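Local coordinates for uncharacterized protein (PDB 4Q68) that probably cleaves the amide bond between N-acetylmuramic acid and L-alanine in peptidoglycan fragments, as a member of the NlpC/P60 amidases, at residues G4-M7 / L8-G11; E46-L49 / A50-T54; W170-D173 / G174-I177. All blocks are in the same frame, centred on the assembly; numbering follows the deposited sequence.

Contact 1: residues G4-M7 / L8-G11; sequences GKDM and LSNG
Gly-4 to Met-7 and Leu-8 to Gly-11 are successive turns of helix 2-12, a local helical contact near the start of the chain. Its backbone bonds join each residue to the fourth one on, from Leu-8 N to Gly-4 O (3.0 Å) through to Gly-11 N and Met-7 O (2.9 Å). The outward side is polar. In one of its two conformers Ser-9 OG stands between its own backbone N and carbonyl carbon (chi1 64°), which turns it back over the previous turn, 3.2 Å from Lys-5 O and 3.3 Å from Asp-6 O. A water joins this hydroxyl to the side chain of Asp-6, donating to OD1 at 2.7 Å, and the same OD1 accepts from Gln-2. In the papain-like fold of NlpC/P60 enzymes the sheet and a central helix form the core; helix 2-12 packs against the main sheet and against helix 41-53, probably the central helix. Met-7, present as selenomethionine, bends at chi2 and chi3 and lies between Val-48 of helix 41-53 and Ile-193 of the sheet. Leu-8 sets CB 3.5 Å from Gly-4 O before its branch leads off to Phe-195. Asn-10 packs CG 3.3 Å from Asp-6 O, but its polar atoms find partners beyond this turn: OD1 accepts from Lys-13, and ND2 bonds to helix 41-53.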
loop_
_atom_site.group_PDB
_atom_site.type_symbol
_atom_site.label_atom_id
_atom_site.label_comp_id
_atom_site.label_asym_id
_atom_site.label_seq_id
_atom_site.Cartn_x
_atom_site.Cartn_y
_atom_site.Cartn_z
ATOM N N GLY A 4 12.029 -3.141 11.439
ATOM C CA GLY A 4 10.665 -3.605 11.594
ATOM C C GLY A 4 10.035 -3.075 12.860
ATOM O O GLY A 4 8.875 -2.679 12.858
ATOM N N LYS A 5 10.803 -3.060 13.947
ATOM C CA LYS A 5 10.309 -2.500 15.195
ATOM C C LYS A 5 9.927 -1.038 15.006
ATOM O O LYS A 5 8.924 -0.583 15.556
ATOM C CB LYS A 5 11.353 -2.629 16.295
ATOM C CG LYS A 5 11.492 -4.033 16.813
ATOM C CD LYS A 5 12.476 -4.103 17.955
ATOM C CE LYS A 5 12.510 -5.488 18.574
ATOM N NZ LYS A 5 13.454 -5.551 19.712
ATOM N N ASP A 6 10.737 -0.298 14.250
ATOM C CA ASP A 6 10.493 1.115 14.051
ATOM C C ASP A 6 9.298 1.367 13.117
ATOM O O ASP A 6 8.499 2.261 13.354
ATOM C CB ASP A 6 11.744 1.813 13.513
ATOM C CG ASP A 6 12.895 1.851 14.514
ATOM O OD1 ASP A 6 12.698 1.566 15.712
ATOM O OD2 ASP A 6 14.018 2.149 14.060
HETATM N N MSE A 7 9.162 0.583 12.051
HETATM C CA MSE A 7 7.950 0.648 11.219
HETATM C C MSE A 7 6.710 0.416 12.076
HETATM O O MSE A 7 5.724 1.151 11.972
HETATM C CB MSE A 7 7.997 -0.436 10.131
HETATM C CG MSE A 7 8.811 -0.115 8.915
HETATM SE SE MSE A 7 7.985 1.218 7.765
HETATM C CE MSE A 7 6.294 0.351 7.416
ATOM N N LEU A 8 6.740 -0.621 12.904
ATOM C CA LEU A 8 5.591 -0.933 13.748
ATOM C C LEU A 8 5.302 0.188 14.749
ATOM O O LEU A 8 4.160 0.613 14.890
ATOM C CB LEU A 8 5.816 -2.258 14.469
ATOM C CG LEU A 8 4.736 -2.644 15.484
ATOM C CD1 LEU A 8 3.354 -2.750 14.830
ATOM C CD2 LEU A 8 5.099 -3.940 16.178
ATOM N N SER A 9 6.324 0.675 15.445
ATOM C CA SER A 9 6.072 1.696 16.439
ATOM C C SER A 9 5.592 2.985 15.770
ATOM O O SER A 9 4.716 3.656 16.309
ATOM C CB SER A 9 7.283 1.892 17.341
ATOM O OG SER A 9 8.385 2.356 16.626
ATOM N N ASN A 10 6.114 3.317 14.591
ATOM C CA ASN A 10 5.617 4.497 13.899
ATOM C C ASN A 10 4.174 4.304 13.416
ATOM O O ASN A 10 3.392 5.255 13.439
ATOM C CB ASN A 10 6.545 4.906 12.759
ATOM C CG ASN A 10 7.833 5.504 13.261
ATOM O OD1 ASN A 10 7.883 6.033 14.385
ATOM N ND2 ASN A 10 8.883 5.437 12.449
ATOM N N GLY A 11 3.803 3.088 13.028
ATOM C CA GLY A 11 2.414 2.809 12.716
ATOM C C GLY A 11 1.503 2.940 13.934
ATOM O O GLY A 11 0.418 3.512 13.841
HETATM O O HOH W 1 10.807 1.635 17.674
#

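Contact 2: residues E46-L49 / A50-T54; sequences EYVL and AETLT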
loop_
_atom_site.group_PDB
_atom_site.type_symbol
_atom_site.label_atom_id
_atom_site.label_comp_id
_atom_site.label_asym_id
_atom_site.label_seq_id
_atom_site.Cartn_x
_atom_site.Cartn_y
_atom_site.Cartn_z
ATOM N N GLU A 46 2.162 5.028 3.515
ATOM C CA GLU A 46 3.139 5.946 2.941
ATOM C C GLU A 46 3.761 6.844 4.001
ATOM O O GLU A 46 4.979 7.030 4.013
ATOM C CB GLU A 46 2.510 6.789 1.832
ATOM C CG GLU A 46 2.131 5.964 0.627
ATOM C CD GLU A 46 1.630 6.772 -0.542
ATOM O OE1 GLU A 46 0.887 7.762 -0.305
ATOM O OE2 GLU A 46 1.993 6.413 -1.697
ATOM N N TYR A 47 2.952 7.416 4.889
ATOM C CA TYR A 47 3.503 8.295 5.921
ATOM C C TYR A 47 4.387 7.520 6.895
ATOM O O TYR A 47 5.422 8.033 7.335
ATOM C CB TYR A 47 2.406 9.012 6.718
ATOM C CG TYR A 47 1.488 9.902 5.897
ATOM C CD1 TYR A 47 1.975 10.744 4.908
ATOM C CD2 TYR A 47 0.117 9.887 6.123
ATOM C CE1 TYR A 47 1.116 11.558 4.173
ATOM C CE2 TYR A 47 -0.750 10.672 5.388
ATOM C CZ TYR A 47 -0.254 11.508 4.406
ATOM O OH TYR A 47 -1.089 12.296 3.633
ATOM N N VAL A 48 3.977 6.314 7.262
ATOM C CA VAL A 48 4.764 5.512 8.182
ATOM C C VAL A 48 6.106 5.132 7.557
ATOM O O VAL A 48 7.163 5.246 8.193
ATOM C CB VAL A 48 3.978 4.275 8.640
ATOM C CG1 VAL A 48 4.858 3.345 9.446
ATOM C CG2 VAL A 48 2.769 4.712 9.484
ATOM N N LEU A 49 6.083 4.670 6.314
ATOM C CA LEU A 49 7.309 4.314 5.616
ATOM C C LEU A 49 8.204 5.540 5.441
ATOM O O LEU A 49 9.416 5.466 5.651
ATOM C CB LEU A 49 6.964 3.677 4.265
ATOM C CG LEU A 49 8.144 3.232 3.396
ATOM C CD1 LEU A 49 9.036 2.204 4.079
ATOM C CD2 LEU A 49 7.624 2.692 2.079
ATOM N N ALA A 50 7.627 6.677 5.068
ATOM C CA ALA A 50 8.428 7.910 4.876
ATOM C C ALA A 50 9.105 8.314 6.170
ATOM O O ALA A 50 10.276 8.667 6.173
ATOM C CB ALA A 50 7.561 9.027 4.357
ATOM N N GLU A 51 8.374 8.262 7.275
ATOM C CA GLU A 51 8.952 8.617 8.564
ATOM C C GLU A 51 10.064 7.654 8.953
ATOM O O GLU A 51 11.135 8.072 9.399
ATOM C CB GLU A 51 7.880 8.630 9.640
ATOM C CG GLU A 51 8.414 8.942 11.035
ATOM C CD GLU A 51 7.337 9.040 12.099
ATOM O OE1 GLU A 51 6.144 8.803 11.814
ATOM O OE2 GLU A 51 7.718 9.354 13.254
ATOM N N THR A 52 9.820 6.362 8.768
ATOM C CA THR A 52 10.795 5.375 9.198
ATOM C C THR A 52 12.075 5.419 8.345
ATOM O O THR A 52 13.177 5.178 8.854
ATOM C CB THR A 52 10.188 3.966 9.262
ATOM O OG1 THR A 52 8.921 4.014 9.929
ATOM C CG2 THR A 52 11.074 3.035 10.055
ATOM N N LEU A 53 11.939 5.745 7.063
ATOM C CA LEU A 53 13.100 5.910 6.185
ATOM C C LEU A 53 13.922 7.144 6.490
ATOM O O LEU A 53 15.048 7.233 6.039
ATOM C CB LEU A 53 12.657 5.968 4.732
ATOM C CG LEU A 53 12.299 4.647 4.074
ATOM C CD1 LEU A 53 11.683 4.927 2.716
ATOM C CD2 LEU A 53 13.507 3.719 3.948
ATOM N N THR A 54 13.369 8.086 7.245
ATOM C CA THR A 54 14.023 9.370 7.501
ATOM C C THR A 54 14.846 9.262 8.779
ATOM O O THR A 54 14.273 9.112 9.860
ATOM C CB THR A 54 12.976 10.510 7.676
ATOM O OG1 THR A 54 12.143 10.593 6.517
ATOM C CG2 THR A 54 13.656 11.857 7.838
HETATM O O HOH W 2 4.619 9.436 9.744
#
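Glu-46 accepts the first bond of this local helical contact, its O taking the N-H of Ala-50 at 2.9 Å, and the CB of Ala-50 rests over the same carbonyl. The carboxylate of Glu-46 is held beyond this helix, where OE1 makes a salt bridge with Arg-75 and OE2 accepts from Trp-94, so that both oxygens of this buried acid are satisfied. Tyr-47 O receives the N-H of Glu-51 and, in addition, a water at 2.9 Å. That water also donates to Glu-51 OE1 (2.6 Å): CG of Glu-51 is anti to its backbone N (chi1 178°), and the extended chain runs back beside the helix to reach it. The phenol of Tyr-47 has a partner beyond this helix, its OH bonding to the backbone N of Asn-35. Val-48 O is gripped twice by one residue, by Thr-52 N (2.9 Å) and by Thr-52 OG1 (2.8 Å), which approach from opposite faces of the carbonyl plane. This i to i+4 hydroxyl-to-carbonyl bond forms because OG1 lies beside the backbone N of Thr-52 (chi1 -46°). Leu-49 O accepts from Leu-53 N, and the two leucine side chains lie side by side, pointing the same way, with Leu-49 CG 4.0 Å from Leu-53 CD1. One turn on, Thr-54 OG1 donates to Ala-50 O at 2.7 Å. Helix 41-53 is enclosed on several flanks, consistent with the central helix of the papain-like NlpC/P60 fold: Thr-52 meets Asp-6 and Met-7 of helix 2-12, Leu-49 and Ala-50 pack on Ile-74 and Phe-67 of helix 64-75, and the Leu-49/Leu-53 pair lies on Met-238 of strand 230-238.

Contact 3: residues W170-D173 / G174-I177; sequences WIKD and GDII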
loop_
_atom_site.group_PDB
_atom_site.type_symbol
_atom_site.label_atom_id
_atom_site.label_comp_id
_atom_site.label_asym_id
_atom_site.label_seq_id
_atom_site.Cartn_x
_atom_site.Cartn_y
_atom_site.Cartn_z
ATOM N N TRP A 170 8.376 -15.876 8.386
ATOM C CA TRP A 170 8.963 -14.943 7.443
ATOM C C TRP A 170 8.165 -13.643 7.276
ATOM O O TRP A 170 8.596 -12.762 6.552
ATOM C CB TRP A 170 9.193 -15.627 6.095
ATOM C CG TRP A 170 8.018 -16.285 5.475
ATOM C CD1 TRP A 170 7.711 -17.605 5.532
ATOM C CD2 TRP A 170 7.036 -15.686 4.627
ATOM N NE1 TRP A 170 6.592 -17.873 4.790
ATOM C CE2 TRP A 170 6.153 -16.709 4.226
ATOM C CE3 TRP A 170 6.819 -14.389 4.164
ATOM C CZ2 TRP A 170 5.080 -16.476 3.371
ATOM C CZ3 TRP A 170 5.748 -14.158 3.314
ATOM C CH2 TRP A 170 4.888 -15.197 2.933
ATOM N N ILE A 171 7.013 -13.538 7.938
ATOM C CA ILE A 171 6.273 -12.286 8.032
ATOM C C ILE A 171 6.637 -11.699 9.388
ATOM O O ILE A 171 6.458 -12.372 10.410
ATOM C CB ILE A 171 4.752 -12.482 7.920
ATOM C CG1 ILE A 171 4.406 -13.152 6.592
ATOM C CG2 ILE A 171 4.045 -11.139 8.103
ATOM C CD1 ILE A 171 2.969 -13.602 6.471
ATOM N N LYS A 172 7.143 -10.470 9.391
ATOM C CA LYS A 172 7.686 -9.848 10.592
ATOM C C LYS A 172 6.939 -8.570 10.977
ATOM O O LYS A 172 6.368 -7.871 10.119
ATOM C CB LYS A 172 9.161 -9.532 10.348
ATOM C CG LYS A 172 9.955 -10.791 10.037
ATOM C CD LYS A 172 11.436 -10.586 9.859
ATOM C CE LYS A 172 12.105 -11.898 9.451
ATOM N NZ LYS A 172 11.616 -13.030 10.283
ATOM N N ASP A 173 6.968 -8.251 12.266
ATOM C CA ASP A 173 6.482 -6.965 12.744
ATOM C C ASP A 173 7.007 -5.854 11.844
ATOM O O ASP A 173 8.199 -5.798 11.512
ATOM C CB ASP A 173 6.990 -6.690 14.159
ATOM C CG ASP A 173 6.151 -7.324 15.244
ATOM O OD1 ASP A 173 4.957 -7.577 15.013
ATOM O OD2 ASP A 173 6.703 -7.563 16.353
ATOM N N GLY A 174 6.106 -4.963 11.449
ATOM C CA GLY A 174 6.480 -3.811 10.625
ATOM C C GLY A 174 6.432 -4.039 9.133
ATOM O O GLY A 174 6.548 -3.082 8.377
ATOM N N ASP A 175 6.268 -5.286 8.696
ATOM C CA ASP A 175 6.125 -5.534 7.283
ATOM C C ASP A 175 4.876 -4.837 6.751
ATOM O O ASP A 175 3.865 -4.673 7.438
ATOM C CB ASP A 175 6.031 -7.024 6.972
ATOM C CG ASP A 175 7.370 -7.764 7.064
ATOM O OD1 ASP A 175 8.425 -7.099 7.180
ATOM O OD2 ASP A 175 7.348 -9.013 6.975
ATOM N N ILE A 176 4.967 -4.447 5.491
ATOM C CA ILE A 176 3.847 -3.848 4.784
ATOM C C ILE A 176 3.053 -4.962 4.108
ATOM O O ILE A 176 3.606 -5.794 3.379
ATOM C CB ILE A 176 4.368 -2.825 3.761
ATOM C CG1 ILE A 176 5.051 -1.664 4.482
ATOM C CG2 ILE A 176 3.235 -2.332 2.876
ATOM C CD1 ILE A 176 5.932 -0.822 3.597
ATOM N N ILE A 177 1.748 -4.962 4.359
ATOM C CA ILE A 177 0.843 -5.965 3.844
ATOM C C ILE A 177 -0.042 -5.310 2.790
ATOM O O ILE A 177 -0.696 -4.309 3.067
ATOM C CB ILE A 177 -0.037 -6.522 4.975
ATOM C CG1 ILE A 177 0.808 -7.088 6.135
ATOM C CG2 ILE A 177 -1.024 -7.549 4.429
ATOM C CD1 ILE A 177 1.784 -8.189 5.745
HETATM O O HOH W 3 9.624 -5.729 9.127
#
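Lys-172 and Asp-175 close a type II beta turn with Asp-173 and Gly-174 at its corners, the bend that leads the chain from a loop into strand 176-181. Asp-175 N donates to Lys-172 O at 3.0 Å. Gly-174 has a positive phi (89°), where a CB would collide with the carbonyl O of Asp-173, so glycine suits this corner. The side chain of Asp-175 bonds back across the same turn: OD2 accepts from Lys-172 N at 2.8 Å, nearly straight at the hydrogen (174°) although the N-H arrives from well above the carboxylate plane. With chi1 at -75°, CG sits beside the backbone N of Asp-175 and the carboxylate is carried over to the start of the turn. Lys-172 is therefore tied to Asp-175 through both its backbone N and O. A water links the turn to the carboxylate, donating to Asp-173 O (2.8 Å) and to Asp-175 OD1 (2.7 Å), while a salt bridge from OD1 to Arg-237 further fixes the carboxylate and probably favours its charged form. The ammonium of Lys-172 stays apart, NZ 6.7 Å from Asp-175 OD2; in the conformer described NZ bonds to Pro-169 O. On the apolar side, Ile-171 CG2 approaches Ile-177 CD1 at 4.4 Å, a loose contact, and Ile-171 CG1 lies 3.6 Å above one face of the Trp-170 ring, toward its rim. The turn brings the chain into the main sheet between strands 188-197 and 230-238: Gly-174 and Asp-175 make backbone bonds to Ala-194 of the former, Ile-176 pairs with Leu-236 of the latter, and Trp-170 reaches Val-107 and Met-111 of helix 107-111.

Contact 1 touches both others: its centre is about 10 Å from that of contact 2 and from that of contact 3, and the centres of contacts 2 and 3 are about 15 Å apart. Asn-10 ND2 probably bonds to Thr-52 OG1 (2.9 Å), joining contacts 1 and 2. Toward contact 3 the joint is packing, with Met-7 CB 3.5 Å from Gly-174 O and Leu-8 CD2 3.7 Å from Asp-173 CG. Leu-49 CD2 and Ile-176 CD1, 4.2 Å apart, connect contacts 2 and 3. In NlpC/P60 enzymes the catalytic cysteine begins the central helix, a role consistent with helix 41-53. Separately, the side chain of Glu-46 is about 6 Å from a NAG sugar attached to the protein, which marks no binding pocket.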